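Local coordinates for putative uncharacterized protein PH1500 (Pyrococcus horikoshii, PDB 4UZR) that is of unknown function but assembles into hexamers and dodecamers that contain a 12-bladed beta-propeller, and may bind ATP, at residues I39-L42 with K47-V50; L92-V95 with E101-I104; L129-D134 with L138-T143. All blocks are in the same frame, centred on the assembly; numbering follows the deposited sequence.

Contact 1 (I39-L42 with K47-V50); sequences ISIL and KFKV
The phenyl ring of Phe48 is the flat group here, and it meets the two isoleucines of 39-42 in different ways. Ile41 comes to its edge: CD1 lies near the ring plane, 4.0 Å from Phe48 CZ, and the two side chains cross at about a right angle. Ile39 stands obliquely to the ring, where its CB is 4.4 Å from Phe48 CE1. The extended shape of Ile41 explains its reach, because CG1 lies beside the backbone N (chi1 -62°) and CD1 then continues straight on (chi2 180°) towards the far end of the phenyl group. Phe48 in turn carries its ring anti to its own carbonyl carbon, extending it towards 39-42 with the CZ and CE1 end presented to the isoleucines.

The strands 36-41 and 44-54 form a beta hairpin in which the backbone of Phe48 bonds to Ile37 and that of Ile39 to Val46, so Ile39 lies diagonally from the ring, and Ile41, two residues further along, meets it through the tip of its side chain. The segments lie in the Cdc48 domain 2-like part of the protein. Phe48 also touches Pro8 of strand 3-8, beyond its own hairpin. The chemistry is purely apolar: the side-chain contact between the two hairpin strands rests on packing of hydrocarbon, with helix 18-26 packed on both isoleucines.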
loop_
_atom_site.group_PDB
_atom_site.type_symbol
_atom_site.label_atom_id
_atom_site.label_comp_id
_atom_site.label_asym_id
_atom_site.label_seq_id
_atom_site.Cartn_x
_atom_site.Cartn_y
_atom_site.Cartn_z
ATOM N N ILE A 39 -20.011 -18.853 -36.415
ATOM C CA ILE A 39 -21.265 -19.531 -36.732
ATOM C C ILE A 39 -22.379 -18.542 -37.072
ATOM O O ILE A 39 -22.586 -17.557 -36.366
ATOM C CB ILE A 39 -21.698 -20.460 -35.574
ATOM C CG1 ILE A 39 -20.997 -21.815 -35.697
ATOM C CG2 ILE A 39 -23.209 -20.640 -35.549
ATOM C CD1 ILE A 39 -20.408 -22.320 -34.402
ATOM N N SER A 40 -23.084 -18.804 -38.167
ATOM C CA SER A 40 -24.169 -17.933 -38.604
ATOM C C SER A 40 -25.431 -18.115 -37.768
ATOM O O SER A 40 -26.002 -19.204 -37.708
ATOM C CB SER A 40 -24.489 -18.170 -40.080
ATOM O OG SER A 40 -25.502 -17.281 -40.523
ATOM N N ILE A 41 -25.860 -17.033 -37.127
ATOM C CA ILE A 41 -27.100 -17.016 -36.365
ATOM C C ILE A 41 -27.983 -15.873 -36.850
ATOM O O ILE A 41 -27.561 -14.714 -36.863
ATOM C CB ILE A 41 -26.834 -16.846 -34.859
ATOM C CG1 ILE A 41 -26.024 -18.029 -34.326
ATOM C CG2 ILE A 41 -28.141 -16.708 -34.099
ATOM C CD1 ILE A 41 -25.724 -17.947 -32.848
ATOM N N LEU A 42 -29.206 -16.213 -37.252
ATOM C CA LEU A 42 -30.177 -15.243 -37.759
ATOM C C LEU A 42 -29.632 -14.380 -38.899
ATOM O O LEU A 42 -30.085 -13.254 -39.104
ATOM C CB LEU A 42 -30.704 -14.355 -36.626
ATOM C CG LEU A 42 -31.380 -15.075 -35.457
ATOM C CD1 LEU A 42 -31.716 -14.095 -34.343
ATOM C CD2 LEU A 42 -32.628 -15.808 -35.923
ATOM N N LYS A 47 -18.822 -15.131 -33.423
ATOM C CA LYS A 47 -17.629 -15.889 -33.066
ATOM C C LYS A 47 -17.745 -16.475 -31.665
ATOM O O LYS A 47 -18.214 -15.811 -30.742
ATOM C CB LYS A 47 -16.379 -15.012 -33.179
ATOM N N PHE A 48 -17.318 -17.725 -31.515
ATOM C CA PHE A 48 -17.391 -18.412 -30.232
ATOM C C PHE A 48 -16.017 -18.922 -29.816
ATOM O O PHE A 48 -15.332 -19.592 -30.590
ATOM C CB PHE A 48 -18.363 -19.591 -30.316
ATOM C CG PHE A 48 -19.806 -19.185 -30.402
ATOM C CD1 PHE A 48 -20.364 -18.809 -31.615
ATOM C CD2 PHE A 48 -20.607 -19.179 -29.270
ATOM C CE1 PHE A 48 -21.694 -18.439 -31.698
ATOM C CE2 PHE A 48 -21.937 -18.808 -29.346
ATOM C CZ PHE A 48 -22.482 -18.438 -30.562
ATOM N N LYS A 49 -15.614 -18.605 -28.590
ATOM C CA LYS A 49 -14.355 -19.115 -28.063
ATOM C C LYS A 49 -14.599 -20.423 -27.326
ATOM O O LYS A 49 -15.549 -20.541 -26.550
ATOM C CB LYS A 49 -13.694 -18.103 -27.124
ATOM C CG LYS A 49 -12.330 -18.549 -26.605
ATOM C CD LYS A 49 -11.513 -17.375 -26.090
ATOM C CE LYS A 49 -10.159 -17.829 -25.553
ATOM N NZ LYS A 49 -9.119 -17.905 -26.626
ATOM N N VAL A 50 -13.754 -21.411 -27.586
ATOM C CA VAL A 50 -13.839 -22.671 -26.869
ATOM C C VAL A 50 -13.154 -22.514 -25.520
ATOM O O VAL A 50 -11.943 -22.707 -25.400
ATOM C CB VAL A 50 -13.192 -23.821 -27.655
ATOM C CG1 VAL A 50 -13.407 -25.144 -26.932
ATOM C CG2 VAL A 50 -13.772 -23.882 -29.060
#

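Contact 2 (L92-V95 with E101-I104); sequences LIVV and EVLI
Val95 and Leu103 form an antiparallel hydrogen-bonded pair, on strands whose axes run at 167° and come within 4.8 Å of each other. Two backbone bonds join this pair, Val95 N to Leu103 O and Leu103 N to Val95 O, each 2.9 Å long and close to straight. Beside them, the CA-H of Val102 points at Val95 O, with 3.3 Å between Val102 CA and that oxygen.

On the face that carries Val94 and Ile104, a non-hydrogen-bonded pair, the aliphatic branches lie alongside one another. Val94 CG2 approaches Ile104 CG1 at 4.4 Å, while its other branch, CG1, turns the opposite way along the strand and lies 4.3 Å from Val102 CG1. Leu92 reaches in at the far end, its CD2 sitting 3.9 Å from Ile104 CG2. CG1 of Ile104 lies beside the backbone N (chi1 -58°), which puts CG2 anti to it; CG1 thus serves Val94 and CG2 Leu92.

The hairpin supplies the two inner strands of a four-stranded antiparallel meander, 83-89, 92-97, 101-106 and 111-116, the form of a beta-propeller blade. Its Leu92, Val102 and Ile104 side turns to strand 129-133 of the following sheet, so apolar side chains pack between the two sheets, as between propeller blades. On the reverse face Val95 CB stands 4.5 Å from Leu103 CB. Ile93 and Val95 also pack against Leu138 of a neighbouring subunit, and Leu103 touches the side chains of Glu111 and Arg114 on strand 111-116.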
loop_
_atom_site.group_PDB
_atom_site.type_symbol
_atom_site.label_atom_id
_atom_site.label_comp_id
_atom_site.label_asym_id
_atom_site.label_seq_id
_atom_site.Cartn_x
_atom_site.Cartn_y
_atom_site.Cartn_z
ATOM N N LEU A 92 5.104 -14.000 -12.235
ATOM C CA LEU A 92 6.191 -14.919 -12.540
ATOM C C LEU A 92 5.847 -16.330 -12.077
ATOM O O LEU A 92 5.446 -16.540 -10.935
ATOM C CB LEU A 92 7.486 -14.471 -11.859
ATOM C CG LEU A 92 8.507 -13.644 -12.641
ATOM C CD1 LEU A 92 9.892 -13.842 -12.044
ATOM C CD2 LEU A 92 8.501 -14.002 -14.119
ATOM N N ILE A 93 6.009 -17.296 -12.972
ATOM C CA ILE A 93 5.834 -18.696 -12.618
ATOM C C ILE A 93 7.162 -19.419 -12.819
ATOM O O ILE A 93 7.683 -19.473 -13.929
ATOM C CB ILE A 93 4.723 -19.360 -13.462
ATOM C CG1 ILE A 93 3.412 -18.583 -13.317
ATOM C CG2 ILE A 93 4.521 -20.808 -13.046
ATOM C CD1 ILE A 93 2.342 -18.990 -14.304
ATOM N N VAL A 94 7.725 -19.944 -11.734
ATOM C CA VAL A 94 9.027 -20.601 -11.792
ATOM C C VAL A 94 8.882 -22.098 -11.543
ATOM O O VAL A 94 8.324 -22.514 -10.528
ATOM C CB VAL A 94 10.015 -20.000 -10.767
ATOM C CG1 VAL A 94 11.349 -20.732 -10.816
ATOM C CG2 VAL A 94 10.216 -18.515 -11.030
ATOM N N VAL A 95 9.384 -22.900 -12.479
ATOM C CA VAL A 95 9.255 -24.354 -12.425
ATOM C C VAL A 95 10.617 -25.030 -12.331
ATOM O O VAL A 95 11.549 -24.669 -13.050
ATOM C CB VAL A 95 8.525 -24.894 -13.676
ATOM C CG1 VAL A 95 8.373 -26.409 -13.609
ATOM C CG2 VAL A 95 7.177 -24.218 -13.835
ATOM N N GLU A 101 16.158 -28.895 -14.039
ATOM C CA GLU A 101 15.890 -27.926 -15.091
ATOM C C GLU A 101 15.037 -26.811 -14.497
ATOM O O GLU A 101 14.085 -27.077 -13.761
ATOM C CB GLU A 101 15.132 -28.602 -16.232
ATOM C CG GLU A 101 15.601 -28.256 -17.629
ATOM C CD GLU A 101 15.007 -29.186 -18.668
ATOM O OE1 GLU A 101 14.999 -30.413 -18.424
ATOM O OE2 GLU A 101 14.543 -28.693 -19.718
ATOM N N VAL A 102 15.369 -25.566 -14.821
ATOM C CA VAL A 102 14.595 -24.423 -14.354
ATOM C C VAL A 102 13.968 -23.677 -15.528
ATOM O O VAL A 102 14.662 -23.270 -16.462
ATOM C CB VAL A 102 15.456 -23.449 -13.533
ATOM C CG1 VAL A 102 14.631 -22.247 -13.100
ATOM C CG2 VAL A 102 16.042 -24.157 -12.322
ATOM N N LEU A 103 12.649 -23.513 -15.474
ATOM C CA LEU A 103 11.912 -22.809 -16.517
ATOM C C LEU A 103 11.125 -21.645 -15.928
ATOM O O LEU A 103 10.456 -21.788 -14.906
ATOM C CB LEU A 103 10.968 -23.767 -17.241
ATOM C CG LEU A 103 11.641 -24.917 -17.996
ATOM C CD1 LEU A 103 11.539 -26.216 -17.212
ATOM C CD2 LEU A 103 11.025 -25.072 -19.374
ATOM N N ILE A 104 11.206 -20.492 -16.582
ATOM C CA ILE A 104 10.537 -19.290 -16.107
ATOM C C ILE A 104 9.508 -18.782 -17.114
ATOM O O ILE A 104 9.833 -18.530 -18.284
ATOM C CB ILE A 104 11.550 -18.172 -15.795
ATOM C CG1 ILE A 104 12.554 -18.648 -14.742
ATOM C CG2 ILE A 104 10.834 -16.918 -15.316
ATOM C CD1 ILE A 104 13.714 -17.701 -14.532
#

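Contact 3 (L129-D134 with L138-T143); sequences LVVIID and LTLIRT
The backbone N of Thr139 donates to Ile132 O over 2.9 Å, an almost straight bond at 174°, and Ile132 N returns one to Thr139 O. Val130 and Ile141 repeat this reciprocal pattern two residues along, again at 2.9 Å from Ile141 N to Val130 O. Between and beyond them lie the non-hydrogen-bonded pairs Leu129 with Arg142, Val131 with Leu140 and Ile133 with Leu138.

On the face of Val130, Ile132, Thr139 and Ile141, the two isoleucines meet diagonally, CD1 of Ile132 lying 3.7 Å from CD1 of Ile141. Both carry CG1 beside the backbone N (chi1 -61° and -65°) and, with the chains then extended, the two CD1 ends converge on this face of the sheet. Val130 CB stands 4.0 Å from Ile141 CB.

These strands close a three-stranded antiparallel sheet whose outer strand 137-142 forms a ladder with a strand of a neighbouring subunit. This is consistent with a propeller blade completed between chains, and Arg142 adds a salt bridge to Asp74 of that subunit. On the other face, which Arg142 shares, the contacts between the strands are again apolar. Leu140 CD1 touches Leu129 CG at 3.9 Å and also faces Val131 CG2, while Ile133 folds its CD1 towards the CD1 and CG of Leu138.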
loop_
_atom_site.group_PDB
_atom_site.type_symbol
_atom_site.label_atom_id
_atom_site.label_comp_id
_atom_site.label_asym_id
_atom_site.label_seq_id
_atom_site.Cartn_x
_atom_site.Cartn_y
_atom_site.Cartn_z
ATOM N N LEU A 129 13.436 -10.776 -9.984
ATOM C CA LEU A 129 14.694 -11.503 -9.834
ATOM C C LEU A 129 14.499 -12.984 -9.531
ATOM O O LEU A 129 13.679 -13.357 -8.695
ATOM C CB LEU A 129 15.560 -10.858 -8.745
ATOM C CG LEU A 129 16.546 -9.750 -9.140
ATOM C CD1 LEU A 129 15.970 -8.809 -10.189
ATOM C CD2 LEU A 129 16.996 -8.971 -7.910
ATOM N N VAL A 130 15.258 -13.822 -10.231
ATOM C CA VAL A 130 15.314 -15.248 -9.932
ATOM C C VAL A 130 16.759 -15.640 -9.645
ATOM O O VAL A 130 17.625 -15.515 -10.505
ATOM C CB VAL A 130 14.772 -16.099 -11.097
ATOM C CG1 VAL A 130 14.890 -17.580 -10.773
ATOM C CG2 VAL A 130 13.328 -15.734 -11.393
ATOM N N VAL A 131 17.011 -16.107 -8.429
ATOM C CA VAL A 131 18.355 -16.478 -8.009
ATOM C C VAL A 131 18.499 -17.992 -7.938
ATOM O O VAL A 131 17.707 -18.669 -7.290
ATOM C CB VAL A 131 18.698 -15.866 -6.639
ATOM C CG1 VAL A 131 20.034 -16.393 -6.133
ATOM C CG2 VAL A 131 18.715 -14.348 -6.728
ATOM N N ILE A 132 19.507 -18.523 -8.615
ATOM C CA ILE A 132 19.723 -19.963 -8.643
ATOM C C ILE A 132 21.055 -20.335 -8.001
ATOM O O ILE A 132 22.113 -19.858 -8.415
ATOM C CB ILE A 132 19.642 -20.511 -10.078
ATOM C CG1 ILE A 132 18.248 -20.246 -10.654
ATOM C CG2 ILE A 132 19.960 -21.996 -10.102
ATOM C CD1 ILE A 132 18.072 -20.704 -12.073
ATOM N N ILE A 133 20.988 -21.180 -6.977
ATOM C CA ILE A 133 22.160 -21.552 -6.194
ATOM C C ILE A 133 22.459 -23.036 -6.335
ATOM O O ILE A 133 21.620 -23.883 -6.013
ATOM C CB ILE A 133 21.960 -21.250 -4.695
ATOM C CG1 ILE A 133 21.504 -19.807 -4.494
ATOM C CG2 ILE A 133 23.245 -21.505 -3.927
ATOM C CD1 ILE A 133 22.511 -18.800 -4.959
ATOM N N ASP A 134 23.655 -23.336 -6.833
ATOM C CA ASP A 134 24.156 -24.703 -6.886
ATOM C C ASP A 134 25.402 -24.852 -6.014
ATOM O O ASP A 134 25.621 -24.068 -5.091
ATOM C CB ASP A 134 24.449 -25.118 -8.331
ATOM C CG ASP A 134 25.351 -24.137 -9.051
ATOM O OD1 ASP A 134 26.548 -24.057 -8.703
ATOM O OD2 ASP A 134 24.857 -23.436 -9.959
ATOM N N LEU A 138 26.713 -18.978 -8.557
ATOM C CA LEU A 138 25.441 -18.311 -8.322
ATOM C C LEU A 138 24.960 -17.723 -9.638
ATOM O O LEU A 138 25.698 -17.000 -10.307
ATOM C CB LEU A 138 25.612 -17.201 -7.279
ATOM C CG LEU A 138 24.436 -16.274 -6.959
ATOM C CD1 LEU A 138 24.453 -15.909 -5.491
ATOM C CD2 LEU A 138 24.473 -15.007 -7.806
ATOM N N THR A 139 23.726 -18.033 -10.016
ATOM C CA THR A 139 23.187 -17.543 -11.279
ATOM C C THR A 139 22.030 -16.573 -11.071
ATOM O O THR A 139 21.018 -16.924 -10.471
ATOM C CB THR A 139 22.707 -18.701 -12.169
ATOM O OG1 THR A 139 23.788 -19.614 -12.393
ATOM C CG2 THR A 139 22.208 -18.170 -13.503
ATOM N N LEU A 140 22.179 -15.354 -11.576
ATOM C CA LEU A 140 21.116 -14.363 -11.476
ATOM C C LEU A 140 20.367 -14.196 -12.792
ATOM O O LEU A 140 20.962 -13.891 -13.826
ATOM C CB LEU A 140 21.672 -13.013 -11.027
ATOM C CG LEU A 140 20.694 -11.846 -11.184
ATOM C CD1 LEU A 140 19.514 -11.990 -10.233
ATOM C CD2 LEU A 140 21.405 -10.520 -10.978
ATOM N N ILE A 141 19.054 -14.382 -12.734
ATOM C CA ILE A 141 18.187 -14.220 -13.892
ATOM C C ILE A 141 17.260 -13.029 -13.680
ATOM O O ILE A 141 16.418 -13.037 -12.780
ATOM C CB ILE A 141 17.345 -15.480 -14.133
ATOM C CG1 ILE A 141 18.246 -16.658 -14.511
ATOM C CG2 ILE A 141 16.312 -15.231 -15.214
ATOM C CD1 ILE A 141 17.531 -17.985 -14.499
ATOM N N ARG A 142 17.428 -12.002 -14.507
ATOM C CA ARG A 142 16.661 -10.770 -14.371
ATOM C C ARG A 142 15.517 -10.701 -15.385
ATOM O O ARG A 142 15.748 -10.654 -16.595
ATOM C CB ARG A 142 17.582 -9.556 -14.510
ATOM C CG ARG A 142 16.864 -8.238 -14.749
ATOM C CD ARG A 142 17.742 -7.061 -14.366
ATOM N NE ARG A 142 19.069 -7.155 -14.968
ATOM C CZ ARG A 142 19.379 -6.696 -16.177
ATOM N NH1 ARG A 142 18.454 -6.107 -16.925
ATOM N NH2 ARG A 142 20.615 -6.828 -16.639
ATOM N N THR A 143 14.288 -10.698 -14.878
ATOM C CA THR A 143 13.089 -10.660 -15.712
ATOM C C THR A 143 12.714 -9.227 -16.076
ATOM O O THR A 143 12.314 -8.930 -17.203
ATOM C CB THR A 143 11.893 -11.313 -14.987
ATOM O OG1 THR A 143 12.198 -12.681 -14.692
ATOM C CG2 THR A 143 10.640 -11.251 -15.846
ATOM O OXT THR A 143 12.806 -8.325 -15.244
#

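From the N terminus, contact 1 comes first and closes the hairpin of strands 36-41 and 44-54 in the Cdc48 domain 2-like part. The chain then crosses to the propeller part, where contact 2 closes the hairpin 92-97/101-106 and contact 3 the last hairpin, 129-133/137-142. The three follow in series, none nested in or crossing another. Contact 1 stays apart, its centre about 37 Å from that of contact 2 and about 46 Å from that of contact 3. Contacts 2 and 3 are direct neighbours: Ile104 CD1 packs on Ile141 CG2 at 3.6 Å, and Val102 meets Ile132, tying the two successive sheets together.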